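Long-range contact in subclass B3 metallo-beta-lactamase (Sphingobium indicum, PDB 7LUU), which probably hydrolyses beta-lactam antibiotics, as a subclass B3 metallo-beta-lactamase with two zinc ions in its active site: residues A[41-51]-A[125-136]. Residues are numbered along the deposited sequence; the frame is centred on the assembly and turned at random.
Sequences DPLTRPMAVER and YDHAGGIAALAR. With ZN (zinc ion), chain C; SO4 (sulfate ion), chain E; SO4 (sulfate ion), chain D.
The side chain of R136 sets off from helix 131-138 with CG anti to the backbone N (chi1 172°) and bends at chi3, which lays its guanidinium end-on against the carboxylate of D41. R136 NH2 gives a nearly straight bond to D41 OD1 (2.8 Å), while R136 NH1 reaches the syn lone pair of D41 OD2, also at 2.8 Å. The two planes are 48° apart, so this two-pronged salt bridge is twisted. From the opposite face of the carboxylate, the backbone N of L43 also donates to D41 OD1, closing an Asx turn; a carboxylate oxygen gripped from both faces is held against rotation. L43 CD1 lies over one guanidinium face, 3.5 Å from R136 NH2, and L43 CB packs on A133 CB. One water ties the segments together, donating to the carbonyl oxygens of L43 and G129 and accepting from A133 N.

Further along, M47 bends at chi3 to set its methyl CE over the face of the Y125 ring, 3.9 Å from the centroid, with SD oblique to it: a CH-pi and Met-aromatic contact. Y125 OH lies over the nearly perpendicular R51 guanidinium, close but not hydrogen-bonded; Y125 OH (2.7 Å) and R51 NH1 both donate to O4 of one sulfate, and R51 NE and NH1 bind a second, both ions probably from the crystallisation liquor. Segment 41-51 thus packs at one end on helix 131-138 and at the other on Y125, within the zinc motif E-x-H-x-D-H, a B3 variant with glutamate first: E122 and H124, with H200, bind one zinc, D126 and H127, with H267, the other.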
# COMPACT_ATOMS: atom_id res chain seq x y z
N ASP A 41 16.23 -0.55 -18.69
CA ASP A 41 14.88 -0.10 -18.44
C ASP A 41 14.86 0.74 -17.16
O ASP A 41 15.12 0.21 -16.07
CB ASP A 41 14.01 -1.35 -18.32
CG ASP A 41 12.57 -1.03 -18.09
OD1 ASP A 41 12.24 0.16 -17.82
OD2 ASP A 41 11.77 -1.99 -18.17
N PRO A 42 14.60 2.05 -17.26
CA PRO A 42 14.60 2.91 -16.06
C PRO A 42 13.53 2.53 -15.07
O PRO A 42 13.62 2.90 -13.88
CB PRO A 42 14.32 4.31 -16.62
CG PRO A 42 13.71 4.09 -17.96
CD PRO A 42 14.26 2.78 -18.50
N LEU A 43 12.47 1.89 -15.55
CA LEU A 43 11.35 1.62 -14.65
C LEU A 43 11.50 0.30 -13.90
O LEU A 43 10.78 0.06 -12.90
CB LEU A 43 10.05 1.61 -15.48
CG LEU A 43 9.75 2.85 -16.31
CD1 LEU A 43 8.31 2.73 -16.88
CD2 LEU A 43 9.97 4.11 -15.45
N THR A 44 12.45 -0.54 -14.29
CA THR A 44 12.69 -1.78 -13.53
C THR A 44 14.12 -1.91 -13.04
O THR A 44 14.45 -2.94 -12.42
CB THR A 44 12.37 -3.02 -14.37
OG1 THR A 44 13.25 -3.05 -15.52
CG2 THR A 44 10.89 -3.01 -14.78
N ARG A 45 14.98 -0.91 -13.25
CA ARG A 45 16.35 -1.02 -12.79
C ARG A 45 16.35 -1.24 -11.27
O ARG A 45 15.64 -0.52 -10.56
CB ARG A 45 17.13 0.25 -13.24
CG ARG A 45 18.64 0.26 -12.94
CD ARG A 45 19.33 1.59 -13.40
NE ARG A 45 19.06 1.80 -14.81
CZ ARG A 45 18.38 2.84 -15.29
NH1 ARG A 45 17.91 3.78 -14.49
NH2 ARG A 45 18.09 2.86 -16.60
N PRO A 46 17.02 -2.30 -10.74
CA PRO A 46 16.77 -2.75 -9.35
C PRO A 46 17.17 -1.74 -8.30
O PRO A 46 18.12 -0.94 -8.49
CB PRO A 46 17.65 -4.00 -9.21
CG PRO A 46 17.86 -4.45 -10.65
CD PRO A 46 17.94 -3.24 -11.46
N MET A 47 16.41 -1.74 -7.22
CA MET A 47 16.74 -1.01 -5.99
C MET A 47 16.86 -1.95 -4.80
O MET A 47 16.21 -2.97 -4.73
CB MET A 47 15.62 0.04 -5.65
CG MET A 47 15.56 1.04 -6.79
SD MET A 47 14.27 2.30 -6.49
CE MET A 47 15.10 3.25 -5.24
N ALA A 48 17.62 -1.51 -3.80
CA ALA A 48 17.70 -2.18 -2.50
C ALA A 48 17.88 -3.69 -2.63
O ALA A 48 17.11 -4.49 -2.10
CB ALA A 48 16.46 -1.84 -1.67
N VAL A 49 18.91 -4.06 -3.37
CA VAL A 49 19.03 -5.45 -3.80
C VAL A 49 19.25 -6.38 -2.61
O VAL A 49 18.73 -7.50 -2.59
CB VAL A 49 20.15 -5.52 -4.84
CG1 VAL A 49 20.43 -6.97 -5.18
CG2 VAL A 49 19.73 -4.76 -6.11
N GLU A 50 19.96 -5.94 -1.57
CA GLU A 50 20.15 -6.80 -0.40
C GLU A 50 18.83 -6.98 0.38
O GLU A 50 18.42 -8.13 0.68
CB GLU A 50 21.23 -6.20 0.50
CG GLU A 50 22.62 -6.36 -0.06
CD GLU A 50 22.89 -7.78 -0.52
OE1 GLU A 50 23.31 -7.94 -1.70
OE2 GLU A 50 22.65 -8.73 0.30
N ARG A 51 18.14 -5.88 0.66
CA ARG A 51 16.85 -5.97 1.34
C ARG A 51 15.83 -6.73 0.51
O ARG A 51 14.91 -7.35 1.08
CB ARG A 51 16.32 -4.57 1.64
CG ARG A 51 17.09 -3.98 2.84
CD ARG A 51 16.75 -2.53 3.04
NE ARG A 51 17.54 -1.75 2.07
CZ ARG A 51 17.47 -0.44 1.97
NH1 ARG A 51 18.19 0.18 1.03
NH2 ARG A 51 16.63 0.21 2.80
N TYR A 125 9.59 3.73 -2.34
CA TYR A 125 9.96 2.81 -3.43
C TYR A 125 9.69 1.33 -3.14
O TYR A 125 9.66 0.54 -4.10
CB TYR A 125 11.45 3.06 -3.79
CG TYR A 125 12.46 2.58 -2.76
CD1 TYR A 125 12.72 1.22 -2.62
CD2 TYR A 125 13.18 3.48 -1.97
CE1 TYR A 125 13.64 0.76 -1.75
CE2 TYR A 125 14.14 3.02 -1.09
CZ TYR A 125 14.34 1.66 -0.96
OH TYR A 125 15.28 1.17 -0.08
N ASP A 126 9.44 0.92 -1.87
CA ASP A 126 9.14 -0.49 -1.63
C ASP A 126 7.67 -0.80 -1.86
O ASP A 126 7.29 -1.97 -1.81
CB ASP A 126 9.57 -0.93 -0.20
CG ASP A 126 8.99 -0.04 0.93
OD1 ASP A 126 8.85 1.20 0.75
OD2 ASP A 126 8.72 -0.59 2.02
N HIS A 127 6.82 0.22 -2.15
CA HIS A 127 5.43 -0.03 -2.52
C HIS A 127 5.07 0.57 -3.84
O HIS A 127 4.21 0.05 -4.54
CB HIS A 127 4.46 0.53 -1.43
CG HIS A 127 4.86 0.12 -0.04
ND1 HIS A 127 4.46 -1.09 0.49
CD2 HIS A 127 5.71 0.66 0.85
CE1 HIS A 127 5.04 -1.26 1.69
NE2 HIS A 127 5.79 -0.20 1.92
N ALA A 128 5.72 1.66 -4.22
CA ALA A 128 5.43 2.27 -5.51
C ALA A 128 6.50 2.02 -6.56
O ALA A 128 6.33 2.46 -7.68
CB ALA A 128 5.27 3.80 -5.32
N GLY A 129 7.61 1.39 -6.17
CA GLY A 129 8.75 1.28 -7.06
C GLY A 129 8.42 0.64 -8.39
O GLY A 129 8.96 1.07 -9.43
N GLY A 130 7.58 -0.38 -8.39
CA GLY A 130 7.23 -1.06 -9.61
C GLY A 130 6.01 -0.54 -10.31
O GLY A 130 5.63 -1.07 -11.37
N ILE A 131 5.36 0.48 -9.77
CA ILE A 131 4.07 0.92 -10.34
C ILE A 131 4.22 1.52 -11.74
O ILE A 131 3.42 1.24 -12.62
CB ILE A 131 3.41 1.90 -9.36
CG1 ILE A 131 2.86 1.15 -8.15
CG2 ILE A 131 2.27 2.63 -10.04
CD1 ILE A 131 2.12 2.13 -7.13
N ALA A 132 5.22 2.38 -11.95
CA ALA A 132 5.40 2.93 -13.29
C ALA A 132 5.57 1.86 -14.33
O ALA A 132 4.98 1.96 -15.43
CB ALA A 132 6.60 3.88 -13.29
N ALA A 133 6.39 0.84 -14.05
CA ALA A 133 6.57 -0.23 -15.01
C ALA A 133 5.25 -0.94 -15.25
O ALA A 133 4.95 -1.34 -16.39
CB ALA A 133 7.64 -1.21 -14.52
N LEU A 134 4.52 -1.23 -14.17
CA LEU A 134 3.24 -1.95 -14.30
C LEU A 134 2.24 -1.13 -15.11
O LEU A 134 1.53 -1.66 -15.97
CB LEU A 134 2.63 -2.28 -12.91
CG LEU A 134 3.48 -3.26 -12.10
CD1 LEU A 134 3.05 -3.22 -10.64
CD2 LEU A 134 3.32 -4.66 -12.74
N ALA A 135 2.20 0.19 -14.87
CA ALA A 135 1.31 1.03 -15.63
C ALA A 135 1.71 1.05 -17.10
O ALA A 135 0.83 1.03 -17.98
CB ALA A 135 1.26 2.46 -15.04
N ARG A 136 3.01 1.15 -17.37
CA ARG A 136 3.50 1.13 -18.75
C ARG A 136 3.04 -0.14 -19.45
O ARG A 136 2.50 -0.09 -20.58
CB ARG A 136 5.03 1.22 -18.76
CG ARG A 136 5.66 1.01 -20.20
CD ARG A 136 7.17 0.91 -20.10
NE ARG A 136 7.54 -0.25 -19.30
CZ ARG A 136 8.78 -0.48 -18.85
NH1 ARG A 136 9.04 -1.52 -18.05
NH2 ARG A 136 9.72 0.39 -19.09
ZN ZN C . 7.21 -0.00 3.34
S SO4 E . 20.48 -2.61 -0.02
O1 SO4 E . 20.27 -1.20 -0.35
O2 SO4 E . 21.36 -2.76 1.16
O3 SO4 E . 19.23 -3.31 0.37
O4 SO4 E . 21.12 -3.24 -1.13
S SO4 D . 16.95 3.89 1.89
O1 SO4 D . 18.01 4.88 1.79
O2 SO4 D . 16.96 3.23 3.20
O3 SO4 D . 15.68 4.61 1.74
O4 SO4 D . 17.11 2.87 0.84
O HOH W 1 8.36 1.11 -12.06
O HOH W 2 8.03 2.08 3.07
O HOH W 3 5.94 0.90 4.71